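Local coordinates for protein acetate kinase (Entamoeba histolytica, PDB 4H0O) that probably interconverts acetate and acetyl phosphate as a magnesium- and pyrophosphate-dependent acetate kinase of the ASKHA superfamily, with a ribonuclease H-like fold, at residues Tyr28-Ser42 and Glu51-Ile63. Sequence-based numbering, arbitrary orientation.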
loop_
_atom_site.group_PDB
_atom_site.type_symbol
_atom_site.label_atom_id
_atom_site.label_comp_id
_atom_site.label_asym_id
_atom_site.label_seq_id
_atom_site.Cartn_x
_atom_site.Cartn_y
_atom_site.Cartn_z
ATOM N N TYR B 28 20.514 11.683 -28.442
ATOM C CA TYR B 28 21.734 12.068 -27.739
ATOM C C TYR B 28 21.829 13.577 -27.588
ATOM O O TYR B 28 21.220 14.329 -28.350
ATOM C CB TYR B 28 22.981 11.552 -28.469
ATOM C CG TYR B 28 23.411 12.405 -29.648
ATOM C CD1 TYR B 28 22.892 12.181 -30.917
ATOM C CD2 TYR B 28 24.348 13.424 -29.495
ATOM C CE1 TYR B 28 23.289 12.948 -31.995
ATOM C CE2 TYR B 28 24.744 14.201 -30.564
ATOM C CZ TYR B 28 24.213 13.958 -31.811
ATOM O OH TYR B 28 24.610 14.727 -32.878
ATOM N N LYS B 29 22.612 14.014 -26.609
ATOM C CA LYS B 29 22.942 15.421 -26.461
ATOM C C LYS B 29 24.410 15.553 -26.080
ATOM O O LYS B 29 24.978 14.656 -25.452
ATOM C CB LYS B 29 22.060 16.079 -25.396
ATOM C CG LYS B 29 20.597 16.237 -25.784
ATOM C CD LYS B 29 19.847 17.074 -24.753
ATOM C CE LYS B 29 18.358 17.158 -25.062
ATOM N NZ LYS B 29 18.083 17.894 -26.328
ATOM N N VAL B 30 25.027 16.663 -26.475
ATOM C CA VAL B 30 26.383 16.971 -26.040
ATOM C C VAL B 30 26.365 18.271 -25.243
ATOM O O VAL B 30 25.777 19.265 -25.678
ATOM C CB VAL B 30 27.365 17.093 -27.225
ATOM C CG1 VAL B 30 28.776 17.374 -26.718
ATOM C CG2 VAL B 30 27.354 15.823 -28.054
ATOM N N PHE B 31 26.994 18.257 -24.071
ATOM C CA PHE B 31 27.019 19.440 -23.219
ATOM C C PHE B 31 28.412 20.053 -23.107
ATOM O O PHE B 31 29.413 19.340 -23.001
ATOM C CB PHE B 31 26.497 19.113 -21.815
ATOM C CG PHE B 31 25.038 18.760 -21.774
ATOM C CD1 PHE B 31 24.074 19.746 -21.618
ATOM C CD2 PHE B 31 24.628 17.440 -21.877
ATOM C CE1 PHE B 31 22.729 19.420 -21.573
ATOM C CE2 PHE B 31 23.286 17.107 -21.832
ATOM C CZ PHE B 31 22.336 18.097 -21.681
ATOM N N CYS B 32 28.460 21.381 -23.136
ATOM C CA CYS B 32 29.671 22.122 -22.807
ATOM C C CYS B 32 29.284 23.257 -21.866
ATOM O O CYS B 32 28.608 24.205 -22.276
ATOM C CB CYS B 32 30.336 22.675 -24.067
ATOM S SG CYS B 32 31.992 23.348 -23.787
ATOM N N SER B 33 29.706 23.146 -20.608
ATOM C CA SER B 33 29.300 24.078 -19.551
ATOM C C SER B 33 27.784 24.241 -19.465
ATOM O O SER B 33 27.255 25.327 -19.712
ATOM C CB SER B 33 29.972 25.445 -19.721
ATOM O OG SER B 33 31.297 25.422 -19.221
ATOM N N ASP B 34 27.098 23.150 -19.129
ATOM C CA ASP B 34 25.648 23.152 -18.920
ATOM C C ASP B 34 24.813 23.591 -20.129
ATOM O O ASP B 34 23.621 23.863 -19.992
ATOM C CB ASP B 34 25.275 23.995 -17.692
ATOM C CG ASP B 34 25.896 23.470 -16.409
ATOM O OD1 ASP B 34 26.106 22.244 -16.305
ATOM O OD2 ASP B 34 26.170 24.287 -15.504
ATOM N N ASN B 35 25.430 23.653 -21.307
ATOM C CA ASN B 35 24.697 24.019 -22.518
ATOM C C ASN B 35 24.856 22.995 -23.642
ATOM O O ASN B 35 25.908 22.368 -23.783
ATOM C CB ASN B 35 25.114 25.407 -23.005
ATOM C CG ASN B 35 24.172 25.963 -24.056
ATOM O OD1 ASN B 35 24.194 25.539 -25.212
ATOM N ND2 ASN B 35 23.343 26.922 -23.660
ATOM N N ILE B 36 23.802 22.841 -24.439
ATOM C CA ILE B 36 23.784 21.890 -25.546
ATOM C C ILE B 36 24.467 22.471 -26.784
ATOM O O ILE B 36 24.124 23.564 -27.234
ATOM C CB ILE B 36 22.338 21.498 -25.907
ATOM C CG1 ILE B 36 21.612 20.962 -24.669
ATOM C CG2 ILE B 36 22.324 20.471 -27.025
ATOM C CD1 ILE B 36 20.143 20.660 -24.897
ATOM N N VAL B 37 25.430 21.731 -27.327
ATOM C CA VAL B 37 26.156 22.162 -28.519
ATOM C C VAL B 37 25.782 21.304 -29.724
ATOM O O VAL B 37 25.889 21.743 -30.870
ATOM C CB VAL B 37 27.685 22.128 -28.298
ATOM C CG1 VAL B 37 28.071 23.062 -27.172
ATOM C CG2 VAL B 37 28.152 20.718 -27.984
ATOM N N CYS B 38 25.337 20.080 -29.451
ATOM C CA CYS B 38 24.917 19.155 -30.495
ATOM C C CYS B 38 23.902 18.168 -29.927
ATOM O O CYS B 38 23.976 17.802 -28.751
ATOM C CB CYS B 38 26.125 18.404 -31.060
ATOM S SG CYS B 38 25.820 17.540 -32.622
ATOM N N SER B 39 22.952 17.749 -30.761
ATOM C CA SER B 39 21.926 16.791 -30.357
ATOM C C SER B 39 21.354 16.105 -31.591
ATOM O O SER B 39 21.505 16.603 -32.709
ATOM C CB SER B 39 20.807 17.486 -29.579
ATOM O OG SER B 39 20.039 18.321 -30.427
ATOM N N GLY B 40 20.695 14.967 -31.399
ATOM C CA GLY B 40 20.154 14.241 -32.532
ATOM C C GLY B 40 19.243 13.084 -32.188
ATOM O O GLY B 40 19.195 12.631 -31.043
ATOM N N LYS B 41 18.513 12.610 -33.194
ATOM C CA LYS B 41 17.619 11.469 -33.047
ATOM C C LYS B 41 17.786 10.555 -34.255
ATOM O O LYS B 41 17.862 11.029 -35.392
ATOM C CB LYS B 41 16.164 11.938 -32.937
ATOM C CG LYS B 41 15.911 12.968 -31.840
ATOM C CD LYS B 41 14.491 13.523 -31.894
ATOM C CE LYS B 41 14.270 14.586 -30.822
ATOM N NZ LYS B 41 12.925 15.222 -30.931
ATOM N N SER B 42 17.855 9.250 -34.011
ATOM C CA SER B 42 17.989 8.279 -35.091
ATOM C C SER B 42 16.612 7.881 -35.608
ATOM O O SER B 42 15.599 8.176 -34.971
ATOM C CB SER B 42 18.723 7.036 -34.603
ATOM O OG SER B 42 17.923 6.305 -33.692
ATOM N N GLU B 51 11.564 10.359 -49.177
ATOM C CA GLU B 51 12.888 10.144 -48.612
ATOM C C GLU B 51 12.982 8.863 -47.770
ATOM O O GLU B 51 12.003 8.127 -47.622
ATOM C CB GLU B 51 13.222 11.360 -47.744
ATOM C CG GLU B 51 14.687 11.654 -47.534
ATOM C CD GLU B 51 14.939 12.287 -46.183
ATOM O OE1 GLU B 51 14.571 13.467 -45.993
ATOM O OE2 GLU B 51 15.491 11.594 -45.305
ATOM N N LYS B 52 14.169 8.620 -47.217
ATOM C CA LYS B 52 14.461 7.445 -46.402
ATOM C C LYS B 52 14.464 7.817 -44.917
ATOM O O LYS B 52 14.395 9.000 -44.579
ATOM C CB LYS B 52 15.837 6.896 -46.791
ATOM C CG LYS B 52 16.073 6.784 -48.287
ATOM C CD LYS B 52 17.455 6.216 -48.570
ATOM C CE LYS B 52 17.862 6.432 -50.018
ATOM N NZ LYS B 52 19.296 6.093 -50.232
ATOM N N PRO B 53 14.540 6.814 -44.019
ATOM C CA PRO B 53 14.740 7.180 -42.612
ATOM C C PRO B 53 16.141 7.751 -42.424
ATOM O O PRO B 53 17.044 7.414 -43.193
ATOM C CB PRO B 53 14.603 5.844 -41.877
ATOM C CG PRO B 53 14.922 4.813 -42.901
ATOM C CD PRO B 53 14.382 5.358 -44.187
ATOM N N PHE B 54 16.320 8.604 -41.421
ATOM C CA PHE B 54 17.580 9.318 -41.265
ATOM C C PHE B 54 17.842 9.715 -39.821
ATOM O O PHE B 54 16.925 9.752 -38.999
ATOM C CB PHE B 54 17.577 10.575 -42.143
ATOM C CG PHE B 54 16.497 11.560 -41.788
ATOM C CD1 PHE B 54 15.206 11.396 -42.264
ATOM C CD2 PHE B 54 16.772 12.651 -40.977
ATOM C CE1 PHE B 54 14.211 12.297 -41.943
ATOM C CE2 PHE B 54 15.779 13.556 -40.649
ATOM C CZ PHE B 54 14.498 13.379 -41.135
ATOM N N ILE B 55 19.103 10.014 -39.521
ATOM C CA ILE B 55 19.452 10.645 -38.257
ATOM C C ILE B 55 19.417 12.154 -38.454
ATOM O O ILE B 55 20.043 12.681 -39.375
ATOM C CB ILE B 55 20.852 10.227 -37.771
ATOM C CG1 ILE B 55 20.961 8.702 -37.714
ATOM C CG2 ILE B 55 21.147 10.835 -36.405
ATOM C CD1 ILE B 55 22.307 8.198 -37.240
ATOM N N GLU B 56 18.669 12.852 -37.605
ATOM C CA GLU B 56 18.620 14.303 -37.680
ATOM C C GLU B 56 19.564 14.912 -36.653
ATOM O O GLU B 56 19.389 14.724 -35.450
ATOM C CB GLU B 56 17.195 14.813 -37.458
ATOM C CG GLU B 56 17.069 16.332 -37.446
ATOM C CD GLU B 56 15.633 16.801 -37.596
ATOM O OE1 GLU B 56 14.747 15.949 -37.825
ATOM O OE2 GLU B 56 15.390 18.021 -37.490
ATOM N N HIS B 57 20.567 15.638 -37.128
ATOM C CA HIS B 57 21.511 16.281 -36.227
ATOM C C HIS B 57 21.244 17.778 -36.107
ATOM O O HIS B 57 21.032 18.465 -37.107
ATOM C CB HIS B 57 22.946 16.030 -36.689
ATOM C CG HIS B 57 23.373 14.601 -36.582
ATOM N ND1 HIS B 57 23.771 14.029 -35.393
ATOM C CD2 HIS B 57 23.473 13.627 -37.519
ATOM C CE1 HIS B 57 24.096 12.765 -35.601
ATOM N NE2 HIS B 57 23.926 12.498 -36.883
ATOM N N HIS B 58 21.237 18.269 -34.871
ATOM C CA HIS B 58 21.145 19.698 -34.610
ATOM C C HIS B 58 22.494 20.174 -34.079
ATOM O O HIS B 58 22.927 19.777 -32.993
ATOM C CB HIS B 58 20.005 20.003 -33.631
ATOM C CG HIS B 58 18.642 19.734 -34.199
ATOM N ND1 HIS B 58 17.479 19.928 -33.475
ATOM C CD2 HIS B 58 18.259 19.292 -35.414
ATOM C CE1 HIS B 58 16.444 19.613 -34.230
ATOM N NE2 HIS B 58 16.882 19.223 -35.411
ATOM N N LEU B 59 23.165 21.004 -34.872
ATOM C CA LEU B 59 24.532 21.423 -34.585
ATOM C C LEU B 59 24.711 22.911 -34.859
ATOM O O LEU B 59 24.584 23.355 -36.004
ATOM C CB LEU B 59 25.516 20.609 -35.431
ATOM C CG LEU B 59 26.989 21.023 -35.422
ATOM C CD1 LEU B 59 27.553 20.993 -34.011
ATOM C CD2 LEU B 59 27.802 20.124 -36.349
ATOM N N ASN B 60 24.994 23.663 -33.799
ATOM C CA ASN B 60 25.166 25.107 -33.886
ATOM C C ASN B 60 24.018 25.771 -34.632
ATOM O O ASN B 60 22.982 26.091 -34.050
ATOM C CB ASN B 60 26.498 25.449 -34.558
ATOM C CG ASN B 60 26.863 26.913 -34.418
ATOM O OD1 ASN B 60 26.515 27.559 -33.430
ATOM N ND2 ASN B 60 27.569 27.445 -35.409
ATOM N N GLY B 61 24.216 25.973 -35.929
ATOM C CA GLY B 61 23.217 26.578 -36.782
ATOM C C GLY B 61 21.932 25.800 -36.999
ATOM O O GLY B 61 20.859 26.271 -36.621
ATOM N N GLN B 62 21.998 24.646 -37.662
ATOM C CA GLN B 62 20.758 23.998 -38.096
ATOM C C GLN B 62 20.717 22.467 -38.164
ATOM O O GLN B 62 21.360 21.769 -37.379
ATOM C CB GLN B 62 20.313 24.576 -39.445
ATOM C CG GLN B 62 18.958 24.074 -39.918
ATOM C CD GLN B 62 18.475 24.791 -41.164
ATOM O OE1 GLN B 62 19.108 25.735 -41.636
ATOM N NE2 GLN B 62 17.347 24.343 -41.704
ATOM N N ILE B 63 19.931 21.973 -39.119
ATOM C CA ILE B 63 19.555 20.570 -39.228
ATOM C C ILE B 63 20.389 19.831 -40.275
ATOM O O ILE B 63 20.458 20.249 -41.432
ATOM C CB ILE B 63 18.054 20.439 -39.593
ATOM C CG1 ILE B 63 17.165 20.813 -38.402
ATOM C CG2 ILE B 63 17.729 19.033 -40.062
ATOM C CD1 ILE B 63 16.901 22.301 -38.245
#
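C38–K41 and E56–L59 pair as neighbouring antiparallel strands, the hairpin of strands 36-44 and 54-59 toward one side of the mixed sheet that belongs to the ribonuclease H-like fold of this ASKHA kinase. The two short strand axes approach to 4.6 Å. S39/H58 and K41/E56 are the hydrogen-bonded pairs, alternating with the non-hydrogen-bonded pairs C38/L59 and G40/H57. Of the four backbone bonds, H58 N to S39 O is short (2.7 Å) and almost straight, whereas K41 N to E56 O is longer at 3.2 Å. The carbonyl of S39 also receives a CA-H...O contact from H57, and H58 O receives one from C38.

On the face carrying C38, H57 and L59, the contact reaches one strand further. Y28, on strand 26-31, lays its ring over the backbone of S39 and G40, with G40 N 3.3 Å above the ring plane; G40 has no side chain to obstruct it. With CG set between its backbone N and carbonyl carbon (chi1 81°), the tyrosine spans G40 and brings its hydroxyl to H57. The Y28 and H57 rings meet rim to rim, their planes at 56°, while F83 stacks on the imidazole. Beside them, L59 CD1 lies 4.1 Å from C38 SG, and just past the K41/E56 pair, I55 CG1 packs against CA and CB of S42, whose OG hydrogen-bonds to L26 N.

The face of S39, K41, E56 and H58 is more polar. S39 OG sits 3.6 Å from H58 CB, and H58 NE2 donates to E56 OE2 at 2.8 Å, near its own ring plane but from above the carboxylate plane. Back on the Y28 face, a 2.7 Å hydrogen bond joins Y28 OH to H57 ND1 across the hairpin's first strand.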